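Side-chain contacts in diaminopimelate decarboxylase (Phaeodactylum tricornutum, PDB 7JPJ), which probably decarboxylates diaminopimelate to lysine as a dimer that depends on pyridoxal 5'-phosphate, closing the bacterial-type route of lysine biosynthesis: residues A[8-13]-A[34-39]; A[60-65]-A[410-415]; A[84-89]-A[99-104]; A[219-224]-A[260-265]; A[247-252]-A[281-286]. One frame throughout, in Å; residues are numbered along the deposited sequence.

From the N terminus, contact 1 closes first, bringing the loop ahead of helix 14-24 against the start of helix 34-45. Contact 2 opens only after that, and by joining residues 60-65 to 410-415 it ties the barrel to the mixed sheet and spans the other three contacts. Within that span comes contact 3, a short closure between helix 83-91 and strand 99-101. Contacts 4 and 5 then cross, their segments alternating at 219-224, 247-252, 260-265 and 281-286, so that the chain passes back and forth between the outer helices and the sulfate-binding start of helix 282-285. Contact 2 touches contacts 1, 3 and 5, and contact 1 also touches contact 5; contact 4 stands apart at the barrel's periphery.

Contact 1 of 5, residues A[8-13]-A[34-39]; sequences QSIFLT and IDKLEE
I10 and F11 lie in the loop that leads into helix 14-24 and meet K36 on the opening turn of helix 34-45, a surface junction between that loop and a helix that packs on helix 65-73. CG2 of I10 rests against CE of K36 at 3.7 Å, the two side chains crossing at about a right angle. K36 reaches this place by a kink: its CG sits opposite the carbonyl carbon, and a second bend (chi2 -76°) folds the methylenes back before the last two bonds run straight. The F11 ring comes up to the other end of the same chain, CD2 standing 4.3 Å from K36 CG in an oblique approach. Behind these residues the loop is shaped by an ST motif, in which S9 OG accepts from L12 N at 2.9 Å, and it is anchored to the mixed sheet by the bond from I10 N to the carboxylate of D390. No hydrogen bond joins the two segments, and the ammonium of K36 instead has a long ion pair within its own helix, NZ to E39 OE1 at 3.7 Å. The lysine therefore contributes hydrocarbon to the contact, while its charge is only loosely matched, by E39 at long range.

Contact 2 of 5, residues A[60-65]-A[410-415]; sequences KACPNA and APEVLV
N64 and E412 reach toward each other from opposite directions, and their polar groups make the close part of this buried contact. The amide ND2 of N64 donates to OE1 of E412 along a bent path of 134°; the modelled 2.5 Å between these atoms is shorter than usual, and its exact value is doubtful at this resolution. The carboxylate is approached from above its plane, with amide and carboxylate planes turned 64° apart, so the two groups are far from coplanar. Looser is the C62 side, where SG comes no nearer to E412 OE2 than 4.5 Å. That second oxygen is engaged by the hydroxyls of Y32 and S397, which helps to fix the rotation of the carboxylate. An alanine here removes the whole carboxylate, which would probably leave N64 ND2 without its acceptor across the contact and the hydroxyls of Y32 and S397 without their shared partner. N64 works in two directions, since its OD1 caps the start of helix 65-73 by accepting from S66 N, while E437 of the second subunit packs on it. The loop after barrel strand 53-58 is thus pinned to strand 412-415, which runs parallel to strand 29-33 and antiparallel to strand 421-423 in the mixed sheet.

Contact 3 of 5, residues A[84-89]-A[99-104]; sequences FEVRRA and ISLSTQ
V86 and I99 bring their CA atoms to 6.9 Å where helix 84-89 runs back along strand 99-101, the short axes approaching to 9.2 Å and lying 171° apart, as the helix and second strand of a right-handed beta-alpha-beta crossover should. V86 is the central side chain. Its CG2, the branch lying opposite the carbonyl carbon, serves two partners on the strand: CG2 of I99 at 4.2 Å and CD1 of L101 at 4.0 Å, the latter side chain crossing it at about a right angle. I99 spreads its own branches between different targets. While CG2 faces the valine, the other arm runs straight out (chi2 176°) and carries CD1 further along the helix, where it touches the CB of A89 at 3.8 Å and also lies beside the carbonyl oxygen of V86. The small alanine one turn on thus receives the tip of the isoleucine. The layer continues beyond the two segments, for V86 also packs on A80 of the preceding strand 77-80 and on L113 of helix 110-116. S100, between the two strand residues, turns its CB away from the helix. On another flank R88 forms a salt bridge with E437 of the second subunit. Methyl groups alone bridge the side chains of helix and strand here; with no hydrogen bond between the segments, fit and burial rather than polar direction hold this barrel helix on its strand.

Contact 4 of 5, residues A[219-224]-A[260-265]; sequences KSLSFC and ADAFKK
L221 faces A262 and F263 where two neighbouring outer helices of the TIM-type barrel, 210-222 and 252-270, lie side by side. The helices follow strands 196-201 and 232-234, and the segment CA atoms are nearest at L221 and F263, 7.9 Å apart. Within the two segments the polar bonds stay on their own side. On helix 252-270, K264 NZ pairs with D261 OD1 at 3.5 Å, a salt bridge between residues three apart. On the other helix S220 OG is bonded to the carbonyl of V216 one turn back. No hydrogen bond crosses from one segment to the other, although beyond the leucine contact the carbonyl of C224 is bonded to the guanidinium of R272, a tie between the ends of the two helices. What does cross between the segments is apolar, and a single leucine supplies the whole of one side of it. With CG opposite its carbonyl carbon (chi1 -75°), L221 reaches out from its helix and forks over the other one. One methyl, CD1, settles over the A262 backbone, next to the carbonyl oxygen, and touches the alanine CB at 4.1 Å. A262 in turn packs on A217 and T218, so the small residue fits against the facing helix over more than one turn. F266 and L274 close around the leucine as well, while M233 of strand 232-234 and A50 adjoin F263. The remaining interaction is a CH-pi contact: CD2, the second methyl of L221, stands over the centre of one face of the F263 ring, 4.2 Å from its centroid and only 12° off the ring normal.

Contact 5 of 5, residues A[247-252]-A[281-286]; sequences EVTTDL and GTYLVA. With SO4 (sulfate ion), chain D.
The ring of Y283 has L252 over one face, its CD2 displaced toward the rim 4.1 Å above the plane, while the carbonyl oxygen of T250 lies at the edge and T249 CG2 approaches obliquely. CD1 of the leucine touches CE2 of the tyrosine at 3.5 Å, and CG2 of T249 comes to 3.7 Å from CE1. The ring is extended toward the loop because CG lies opposite the backbone N (chi1 -154°). Y283 OH donates to T250 O at 2.9 Å, nearly in line with the C=O bond (171°). A phenylalanine here drops that hydroxyl, which would probably cost the loop its polar tie to helix 282-285 and leave the ring held by packing alone. T250 is fixed from behind as well, its OG1 bonded to the backbone N of K240, a residue of the D-lysine pocket. Next to Y283, a sulfate, probably from the crystallisation liquor, is held by G281 N at 3.1 Å from O2, and by T282, whose OG1 gives O1 a bond of 2.8 Å and whose backbone N reaches O3; Y395 OH and G238 N also bond to it. Such N-H groups and hydroxyls suit a tetrahedral anion, consistent with the place where this family holds the cofactor phosphate.

Contact 1 of 5, residues A[8-13]-A[34-39]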
# COMPACT_ATOMS: atom_id res chain seq x y z
N GLN A 8 -24.27 -18.13 -3.26
CA GLN A 8 -24.07 -16.80 -2.66
C GLN A 8 -22.61 -16.72 -2.25
O GLN A 8 -21.90 -17.71 -2.40
CB GLN A 8 -24.96 -16.61 -1.44
CG GLN A 8 -24.94 -17.75 -0.45
CD GLN A 8 -25.52 -17.31 0.87
OE1 GLN A 8 -26.71 -17.46 1.12
NE2 GLN A 8 -24.68 -16.75 1.72
N SER A 9 -22.19 -15.58 -1.72
CA SER A 9 -20.83 -15.44 -1.16
C SER A 9 -20.97 -15.62 0.35
O SER A 9 -22.00 -16.13 0.77
CB SER A 9 -20.30 -14.11 -1.55
OG SER A 9 -20.95 -13.08 -0.85
N ILE A 10 -19.98 -15.22 1.13
CA ILE A 10 -20.13 -15.29 2.61
C ILE A 10 -21.41 -14.57 3.05
O ILE A 10 -22.09 -15.10 3.94
CB ILE A 10 -18.85 -14.81 3.33
CG1 ILE A 10 -17.80 -15.92 3.40
CG2 ILE A 10 -19.13 -14.22 4.70
CD1 ILE A 10 -18.34 -17.24 3.88
N PHE A 11 -21.77 -13.42 2.45
CA PHE A 11 -23.01 -12.80 2.89
C PHE A 11 -23.75 -12.08 1.76
O PHE A 11 -24.66 -11.29 2.05
CB PHE A 11 -22.76 -11.82 4.05
CG PHE A 11 -21.82 -10.68 3.72
CD1 PHE A 11 -22.28 -9.53 3.10
CD2 PHE A 11 -20.48 -10.75 4.07
CE1 PHE A 11 -21.42 -8.47 2.81
CE2 PHE A 11 -19.61 -9.70 3.78
CZ PHE A 11 -20.08 -8.56 3.15
N LEU A 12 -23.42 -12.35 0.50
CA LEU A 12 -24.02 -11.64 -0.63
C LEU A 12 -24.60 -12.63 -1.63
O LEU A 12 -23.85 -13.36 -2.29
CB LEU A 12 -23.00 -10.73 -1.32
CG LEU A 12 -22.60 -9.44 -0.60
CD1 LEU A 12 -21.64 -8.64 -1.46
CD2 LEU A 12 -23.83 -8.62 -0.24
N THR A 13 -25.92 -12.66 -1.75
CA THR A 13 -26.57 -13.33 -2.86
C THR A 13 -26.45 -12.47 -4.12
O THR A 13 -26.12 -11.28 -4.03
CB THR A 13 -28.04 -13.61 -2.54
OG1 THR A 13 -28.76 -12.37 -2.48
CG2 THR A 13 -28.17 -14.34 -1.22
N ILE A 34 -24.11 -5.99 8.64
CA ILE A 34 -24.43 -5.84 10.06
C ILE A 34 -24.52 -7.20 10.74
O ILE A 34 -24.10 -7.37 11.89
CB ILE A 34 -25.74 -5.03 10.22
CG1 ILE A 34 -25.45 -3.53 10.20
CG2 ILE A 34 -26.47 -5.41 11.50
CD1 ILE A 34 -24.71 -3.04 11.42
N ASP A 35 -25.05 -8.20 10.03
CA ASP A 35 -25.15 -9.55 10.57
C ASP A 35 -23.78 -10.09 10.97
O ASP A 35 -23.61 -10.65 12.06
CB ASP A 35 -25.81 -10.48 9.55
CG ASP A 35 -27.27 -10.72 9.84
OD1 ASP A 35 -27.61 -11.05 11.00
OD2 ASP A 35 -28.09 -10.58 8.91
N LYS A 36 -22.79 -9.94 10.09
CA LYS A 36 -21.45 -10.46 10.38
C LYS A 36 -20.75 -9.64 11.46
O LYS A 36 -19.88 -10.17 12.16
CB LYS A 36 -20.62 -10.49 9.10
CG LYS A 36 -20.82 -11.74 8.26
CD LYS A 36 -20.10 -12.92 8.88
CE LYS A 36 -20.42 -14.22 8.15
NZ LYS A 36 -19.62 -15.35 8.69
N LEU A 37 -21.10 -8.36 11.60
CA LEU A 37 -20.53 -7.57 12.69
C LEU A 37 -21.10 -7.99 14.04
O LEU A 37 -20.39 -7.94 15.05
CB LEU A 37 -20.78 -6.08 12.45
CG LEU A 37 -19.98 -5.39 11.35
CD1 LEU A 37 -20.58 -4.03 11.05
CD2 LEU A 37 -18.51 -5.26 11.74
N GLU A 38 -22.37 -8.40 14.07
CA GLU A 38 -22.99 -8.79 15.33
C GLU A 38 -22.42 -10.11 15.85
O GLU A 38 -22.24 -10.27 17.06
CB GLU A 38 -24.50 -8.90 15.15
CG GLU A 38 -25.29 -8.71 16.43
CD GLU A 38 -26.75 -9.08 16.28
OE1 GLU A 38 -27.04 -10.26 16.01
OE2 GLU A 38 -27.61 -8.19 16.44
N GLU A 39 -22.15 -11.06 14.95
CA GLU A 39 -21.57 -12.33 15.37
C GLU A 39 -20.20 -12.13 16.01
O GLU A 39 -19.89 -12.74 17.04
CB GLU A 39 -21.46 -13.27 14.17
CG GLU A 39 -22.74 -13.43 13.38
CD GLU A 39 -22.57 -14.34 12.17
OE1 GLU A 39 -21.42 -14.74 11.88
OE2 GLU A 39 -23.59 -14.67 11.52

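Contact 2 of 5, residues A[60-65]-A[410-415]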
# COMPACT_ATOMS: atom_id res chain seq x y z
N LYS A 60 -7.72 0.67 13.48
CA LYS A 60 -6.81 0.71 12.35
C LYS A 60 -7.18 -0.31 11.27
O LYS A 60 -6.74 -0.17 10.13
CB LYS A 60 -5.37 0.47 12.81
CG LYS A 60 -5.06 -0.97 13.17
CD LYS A 60 -3.81 -1.09 14.02
CE LYS A 60 -3.54 -2.53 14.41
NZ LYS A 60 -2.48 -2.63 15.45
N ALA A 61 -7.97 -1.32 11.62
CA ALA A 61 -8.38 -2.33 10.65
C ALA A 61 -9.48 -1.83 9.72
O ALA A 61 -9.55 -2.25 8.57
CB ALA A 61 -8.82 -3.60 11.37
N CYS A 62 -10.34 -0.93 10.22
CA CYS A 62 -11.42 -0.33 9.43
C CYS A 62 -12.02 0.85 10.18
O CYS A 62 -12.81 0.66 11.12
CB CYS A 62 -12.51 -1.35 9.11
SG CYS A 62 -13.71 -0.74 7.91
N PRO A 63 -11.68 2.09 9.80
CA PRO A 63 -12.04 3.25 10.63
C PRO A 63 -13.32 3.96 10.25
O PRO A 63 -13.54 5.09 10.71
CB PRO A 63 -10.82 4.17 10.46
CG PRO A 63 -10.20 3.76 9.14
CD PRO A 63 -10.82 2.47 8.67
N ASN A 64 -14.18 3.34 9.44
CA ASN A 64 -15.43 3.99 9.05
C ASN A 64 -16.28 4.30 10.28
O ASN A 64 -16.40 3.49 11.20
CB ASN A 64 -16.21 3.11 8.08
CG ASN A 64 -17.43 3.83 7.51
OD1 ASN A 64 -18.46 3.96 8.18
ND2 ASN A 64 -17.32 4.29 6.27
N ALA A 65 -16.88 5.50 10.27
CA ALA A 65 -17.59 5.98 11.46
C ALA A 65 -18.77 5.09 11.81
O ALA A 65 -19.07 4.89 12.99
CB ALA A 65 -18.04 7.42 11.24
N ALA A 410 -12.73 3.76 -3.51
CA ALA A 410 -13.99 3.06 -3.68
C ALA A 410 -14.98 3.45 -2.57
O ALA A 410 -14.58 3.73 -1.44
CB ALA A 410 -13.78 1.55 -3.68
N PRO A 411 -16.27 3.46 -2.87
CA PRO A 411 -17.28 3.75 -1.84
C PRO A 411 -17.44 2.58 -0.88
O PRO A 411 -16.89 1.49 -1.06
CB PRO A 411 -18.56 3.98 -2.65
CG PRO A 411 -18.35 3.21 -3.90
CD PRO A 411 -16.88 3.30 -4.20
N GLU A 412 -18.21 2.82 0.18
CA GLU A 412 -18.50 1.82 1.19
C GLU A 412 -20.01 1.71 1.38
O GLU A 412 -20.71 2.72 1.42
CB GLU A 412 -17.83 2.15 2.53
CG GLU A 412 -16.36 1.78 2.59
CD GLU A 412 -15.67 2.35 3.82
OE1 GLU A 412 -16.07 3.45 4.27
OE2 GLU A 412 -14.71 1.72 4.32
N VAL A 413 -20.49 0.47 1.49
CA VAL A 413 -21.92 0.19 1.62
C VAL A 413 -22.13 -0.65 2.88
O VAL A 413 -21.30 -1.49 3.22
CB VAL A 413 -22.46 -0.53 0.37
CG1 VAL A 413 -23.94 -0.88 0.54
CG2 VAL A 413 -22.26 0.32 -0.86
N LEU A 414 -23.24 -0.40 3.57
CA LEU A 414 -23.65 -1.17 4.73
C LEU A 414 -24.94 -1.91 4.40
O LEU A 414 -25.90 -1.31 3.92
CB LEU A 414 -23.86 -0.26 5.94
CG LEU A 414 -23.95 -0.91 7.32
CD1 LEU A 414 -22.63 -1.56 7.70
CD2 LEU A 414 -24.38 0.10 8.37
N VAL A 415 -24.96 -3.22 4.67
CA VAL A 415 -26.11 -4.07 4.39
C VAL A 415 -26.77 -4.42 5.72
O VAL A 415 -26.20 -5.15 6.53
CB VAL A 415 -25.71 -5.33 3.62
CG1 VAL A 415 -26.94 -5.97 2.99
CG2 VAL A 415 -24.68 -5.00 2.55

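Contact 3 of 5, residues A[84-89]-A[99-104]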
# COMPACT_ATOMS: atom_id res chain seq x y z
N PHE A 84 -4.38 10.83 15.60
CA PHE A 84 -5.38 11.08 14.57
C PHE A 84 -6.57 10.15 14.73
O PHE A 84 -7.72 10.58 14.60
CB PHE A 84 -4.75 10.93 13.19
CG PHE A 84 -3.72 11.98 12.88
CD1 PHE A 84 -4.09 13.20 12.35
CD2 PHE A 84 -2.38 11.74 13.15
CE1 PHE A 84 -3.15 14.17 12.07
CE2 PHE A 84 -1.43 12.71 12.87
CZ PHE A 84 -1.82 13.92 12.33
N GLU A 85 -6.31 8.87 15.01
CA GLU A 85 -7.41 7.94 15.26
C GLU A 85 -8.18 8.32 16.52
O GLU A 85 -9.39 8.09 16.59
CB GLU A 85 -6.87 6.51 15.38
CG GLU A 85 -6.46 5.90 14.05
CD GLU A 85 -6.05 4.44 14.18
OE1 GLU A 85 -5.93 3.96 15.32
OE2 GLU A 85 -5.86 3.79 13.13
N VAL A 86 -7.50 8.89 17.51
CA VAL A 86 -8.20 9.37 18.71
C VAL A 86 -9.18 10.47 18.33
O VAL A 86 -10.36 10.42 18.69
CB VAL A 86 -7.19 9.86 19.76
CG1 VAL A 86 -7.92 10.37 20.99
CG2 VAL A 86 -6.22 8.75 20.13
N ARG A 87 -8.70 11.48 17.59
CA ARG A 87 -9.57 12.57 17.17
C ARG A 87 -10.63 12.09 16.18
O ARG A 87 -11.72 12.67 16.12
CB ARG A 87 -8.74 13.69 16.55
CG ARG A 87 -7.94 14.51 17.56
CD ARG A 87 -7.90 15.98 17.17
NE ARG A 87 -7.09 16.78 18.09
CZ ARG A 87 -7.58 17.46 19.12
NH1 ARG A 87 -8.89 17.43 19.38
NH2 ARG A 87 -6.77 18.17 19.90
N ARG A 88 -10.33 11.04 15.42
CA ARG A 88 -11.31 10.50 14.48
C ARG A 88 -12.44 9.79 15.21
O ARG A 88 -13.62 9.99 14.90
CB ARG A 88 -10.62 9.56 13.49
CG ARG A 88 -11.47 9.13 12.31
CD ARG A 88 -10.64 8.33 11.31
NE ARG A 88 -11.40 8.01 10.10
CZ ARG A 88 -10.88 7.44 9.02
NH1 ARG A 88 -9.59 7.13 8.99
NH2 ARG A 88 -11.64 7.18 7.97
N ALA A 89 -12.10 8.95 16.19
CA ALA A 89 -13.12 8.22 16.93
C ALA A 89 -14.04 9.15 17.70
O ALA A 89 -15.24 8.87 17.83
CB ALA A 89 -12.47 7.22 17.90
N ILE A 99 -11.50 5.39 24.75
CA ILE A 99 -10.37 5.30 23.83
C ILE A 99 -9.10 5.12 24.64
O ILE A 99 -8.89 5.81 25.64
CB ILE A 99 -10.28 6.54 22.93
CG1 ILE A 99 -11.63 6.84 22.28
CG2 ILE A 99 -9.20 6.35 21.88
CD1 ILE A 99 -11.65 8.11 21.46
N SER A 100 -8.26 4.18 24.21
CA SER A 100 -6.90 4.04 24.72
C SER A 100 -5.93 4.22 23.57
O SER A 100 -6.19 3.77 22.45
CB SER A 100 -6.69 2.68 25.40
OG SER A 100 -6.62 1.63 24.44
N LEU A 101 -4.81 4.89 23.84
CA LEU A 101 -3.84 5.27 22.81
C LEU A 101 -2.56 4.48 22.99
O LEU A 101 -1.85 4.64 23.98
CB LEU A 101 -3.57 6.77 22.85
CG LEU A 101 -2.41 7.29 22.00
CD1 LEU A 101 -2.64 7.00 20.52
CD2 LEU A 101 -2.21 8.78 22.22
N SER A 102 -2.26 3.62 22.01
CA SER A 102 -0.99 2.89 21.93
C SER A 102 -0.40 3.18 20.56
O SER A 102 -0.89 2.65 19.55
CB SER A 102 -1.19 1.39 22.15
OG SER A 102 -2.22 1.14 23.09
N THR A 103 0.64 4.00 20.51
CA THR A 103 1.14 4.52 19.25
C THR A 103 2.66 4.44 19.21
O THR A 103 3.33 4.46 20.25
CB THR A 103 0.68 5.98 19.04
OG1 THR A 103 1.18 6.47 17.79
CG2 THR A 103 1.19 6.87 20.17
N GLN A 104 3.20 4.33 17.99
CA GLN A 104 4.63 4.46 17.77
C GLN A 104 5.09 5.91 17.78
O GLN A 104 6.27 6.17 18.01
CB GLN A 104 5.02 3.82 16.44
CG GLN A 104 4.99 2.30 16.42
CD GLN A 104 6.21 1.68 17.07
OE1 GLN A 104 6.33 1.64 18.29
NE2 GLN A 104 7.14 1.19 16.25

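Contact 4 of 5, residues A[219-224]-A[260-265]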
# COMPACT_ATOMS: atom_id res chain seq x y z
N LYS A 219 3.06 -14.70 31.41
CA LYS A 219 4.26 -13.88 31.31
C LYS A 219 3.93 -12.40 31.46
O LYS A 219 4.65 -11.66 32.13
CB LYS A 219 4.97 -14.15 29.98
CG LYS A 219 6.19 -13.28 29.75
CD LYS A 219 7.37 -14.11 29.28
CE LYS A 219 8.69 -13.49 29.70
NZ LYS A 219 9.41 -14.32 30.71
N SER A 220 2.84 -11.94 30.84
CA SER A 220 2.46 -10.54 30.94
C SER A 220 1.99 -10.18 32.34
O SER A 220 2.22 -9.06 32.80
CB SER A 220 1.37 -10.21 29.92
OG SER A 220 1.74 -10.70 28.64
N LEU A 221 1.33 -11.12 33.03
CA LEU A 221 0.85 -10.85 34.38
C LEU A 221 2.00 -10.67 35.37
O LEU A 221 1.83 -9.99 36.39
CB LEU A 221 -0.07 -11.98 34.85
CG LEU A 221 -1.49 -12.01 34.25
CD1 LEU A 221 -2.14 -13.36 34.48
CD2 LEU A 221 -2.35 -10.90 34.83
N SER A 222 3.16 -11.25 35.08
CA SER A 222 4.30 -11.11 35.99
C SER A 222 4.78 -9.67 36.07
O SER A 222 5.36 -9.26 37.08
CB SER A 222 5.44 -12.02 35.56
OG SER A 222 5.89 -11.70 34.25
N PHE A 223 4.54 -8.88 35.01
CA PHE A 223 4.86 -7.46 35.06
C PHE A 223 3.85 -6.66 35.87
O PHE A 223 4.16 -5.54 36.29
CB PHE A 223 4.96 -6.91 33.64
CG PHE A 223 6.06 -7.53 32.83
CD1 PHE A 223 7.38 -7.23 33.11
CD2 PHE A 223 5.78 -8.41 31.80
CE1 PHE A 223 8.40 -7.80 32.38
CE2 PHE A 223 6.79 -8.99 31.07
CZ PHE A 223 8.10 -8.68 31.36
N CYS A 224 2.65 -7.21 36.11
CA CYS A 224 1.67 -6.52 36.94
C CYS A 224 2.02 -6.57 38.42
O CYS A 224 1.50 -5.75 39.19
CB CYS A 224 0.28 -7.12 36.72
SG CYS A 224 -0.35 -6.93 35.04
N ALA A 260 -8.33 -16.98 31.50
CA ALA A 260 -9.06 -16.59 32.70
C ALA A 260 -8.53 -17.31 33.93
O ALA A 260 -8.54 -16.74 35.03
CB ALA A 260 -10.55 -16.88 32.52
N ASP A 261 -8.05 -18.55 33.77
CA ASP A 261 -7.45 -19.24 34.91
C ASP A 261 -6.11 -18.63 35.29
O ASP A 261 -5.77 -18.59 36.48
CB ASP A 261 -7.29 -20.73 34.59
CG ASP A 261 -8.61 -21.49 34.63
OD1 ASP A 261 -9.41 -21.23 35.56
OD2 ASP A 261 -8.84 -22.33 33.74
N ALA A 262 -5.34 -18.15 34.31
CA ALA A 262 -4.10 -17.45 34.63
C ALA A 262 -4.37 -16.17 35.42
O ALA A 262 -3.52 -15.73 36.20
CB ALA A 262 -3.33 -17.14 33.35
N PHE A 263 -5.54 -15.56 35.22
CA PHE A 263 -5.94 -14.44 36.06
C PHE A 263 -6.30 -14.90 37.46
O PHE A 263 -6.01 -14.20 38.44
CB PHE A 263 -7.12 -13.71 35.43
CG PHE A 263 -6.72 -12.61 34.50
CD1 PHE A 263 -6.23 -12.90 33.24
CD2 PHE A 263 -6.85 -11.28 34.88
CE1 PHE A 263 -5.86 -11.89 32.38
CE2 PHE A 263 -6.48 -10.27 34.02
CZ PHE A 263 -5.99 -10.57 32.77
N LYS A 264 -6.93 -16.06 37.58
CA LYS A 264 -7.27 -16.59 38.90
C LYS A 264 -6.02 -16.99 39.67
O LYS A 264 -5.95 -16.79 40.89
CB LYS A 264 -8.21 -17.79 38.76
CG LYS A 264 -9.57 -17.46 38.16
CD LYS A 264 -10.58 -18.55 38.50
CE LYS A 264 -11.88 -18.37 37.72
NZ LYS A 264 -11.69 -18.65 36.27
N LYS A 265 -5.02 -17.55 38.98
CA LYS A 265 -3.78 -17.92 39.65
C LYS A 265 -3.03 -16.69 40.14
O LYS A 265 -2.34 -16.75 41.16
CB LYS A 265 -2.89 -18.75 38.72
CG LYS A 265 -1.76 -19.48 39.44
CD LYS A 265 -0.91 -20.30 38.47
CE LYS A 265 -1.43 -21.73 38.33
NZ LYS A 265 -2.17 -21.96 37.04

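Contact 5 of 5, residues A[247-252]-A[281-286]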
# COMPACT_ATOMS: atom_id res chain seq x y z
N GLU A 247 -8.38 -23.32 6.85
CA GLU A 247 -7.69 -22.54 7.87
C GLU A 247 -8.55 -22.45 9.12
O GLU A 247 -9.78 -22.40 9.06
CB GLU A 247 -7.36 -21.15 7.33
CG GLU A 247 -6.46 -21.17 6.10
CD GLU A 247 -6.33 -19.82 5.43
OE1 GLU A 247 -7.24 -18.98 5.57
OE2 GLU A 247 -5.30 -19.60 4.74
N VAL A 248 -7.89 -22.43 10.28
CA VAL A 248 -8.56 -22.50 11.57
C VAL A 248 -8.76 -21.10 12.12
O VAL A 248 -7.81 -20.30 12.19
CB VAL A 248 -7.77 -23.38 12.56
CG1 VAL A 248 -8.30 -23.20 13.97
CG2 VAL A 248 -7.85 -24.84 12.15
N THR A 249 -9.99 -20.79 12.51
CA THR A 249 -10.31 -19.57 13.25
C THR A 249 -10.16 -19.84 14.74
O THR A 249 -10.56 -20.90 15.23
CB THR A 249 -11.73 -19.10 12.93
OG1 THR A 249 -11.79 -18.68 11.56
CG2 THR A 249 -12.15 -17.95 13.83
N THR A 250 -9.59 -18.88 15.46
CA THR A 250 -9.39 -19.04 16.90
C THR A 250 -10.72 -19.21 17.61
O THR A 250 -11.66 -18.44 17.39
CB THR A 250 -8.64 -17.83 17.46
OG1 THR A 250 -7.45 -17.60 16.71
CG2 THR A 250 -8.27 -18.08 18.92
N ASP A 251 -10.80 -20.23 18.47
CA ASP A 251 -11.97 -20.44 19.32
C ASP A 251 -11.75 -19.65 20.61
O ASP A 251 -10.94 -20.05 21.45
CB ASP A 251 -12.17 -21.92 19.60
CG ASP A 251 -13.59 -22.25 20.07
OD1 ASP A 251 -14.27 -21.34 20.58
OD2 ASP A 251 -14.01 -23.41 19.91
N LEU A 252 -12.48 -18.54 20.76
CA LEU A 252 -12.28 -17.67 21.91
C LEU A 252 -12.66 -18.35 23.22
O LEU A 252 -12.12 -18.01 24.28
CB LEU A 252 -13.06 -16.37 21.74
CG LEU A 252 -12.66 -15.52 20.54
CD1 LEU A 252 -13.35 -14.16 20.59
CD2 LEU A 252 -11.15 -15.35 20.50
N GLY A 281 -8.69 -6.71 16.16
CA GLY A 281 -8.96 -5.93 14.98
C GLY A 281 -9.50 -6.80 13.87
O GLY A 281 -10.65 -6.63 13.44
N THR A 282 -8.68 -7.75 13.41
CA THR A 282 -9.11 -8.69 12.38
C THR A 282 -10.37 -9.45 12.81
O THR A 282 -11.34 -9.53 12.06
CB THR A 282 -7.98 -9.66 12.06
OG1 THR A 282 -6.82 -8.92 11.65
CG2 THR A 282 -8.38 -10.62 10.96
N TYR A 283 -10.36 -9.98 14.04
CA TYR A 283 -11.45 -10.84 14.48
C TYR A 283 -12.81 -10.15 14.47
O TYR A 283 -13.84 -10.84 14.44
CB TYR A 283 -11.16 -11.37 15.89
CG TYR A 283 -11.82 -12.69 16.21
CD1 TYR A 283 -11.17 -13.89 15.93
CD2 TYR A 283 -13.08 -12.74 16.78
CE1 TYR A 283 -11.77 -15.11 16.23
CE2 TYR A 283 -13.69 -13.95 17.08
CZ TYR A 283 -13.03 -15.13 16.80
OH TYR A 283 -13.63 -16.34 17.09
N LEU A 284 -12.85 -8.82 14.47
CA LEU A 284 -14.11 -8.12 14.55
C LEU A 284 -14.69 -7.73 13.19
O LEU A 284 -15.91 -7.68 13.05
CB LEU A 284 -13.96 -6.86 15.40
CG LEU A 284 -14.10 -7.01 16.91
CD1 LEU A 284 -13.52 -5.80 17.62
CD2 LEU A 284 -15.56 -7.20 17.30
N VAL A 285 -13.84 -7.47 12.19
CA VAL A 285 -14.31 -6.83 10.97
C VAL A 285 -13.91 -7.59 9.71
O VAL A 285 -14.41 -7.30 8.62
CB VAL A 285 -13.82 -5.38 10.89
CG1 VAL A 285 -14.44 -4.53 11.99
CG2 VAL A 285 -12.30 -5.32 10.95
N ALA A 286 -13.00 -8.56 9.83
CA ALA A 286 -12.46 -9.25 8.66
C ALA A 286 -13.55 -9.88 7.80
O ALA A 286 -13.75 -9.46 6.65
CB ALA A 286 -11.46 -10.33 9.07
S SO4 D . -5.24 -7.80 14.82
O1 SO4 D . -5.15 -8.88 13.85
O2 SO4 D . -6.00 -8.26 15.98
O3 SO4 D . -5.90 -6.65 14.23
O4 SO4 D . -3.89 -7.42 15.24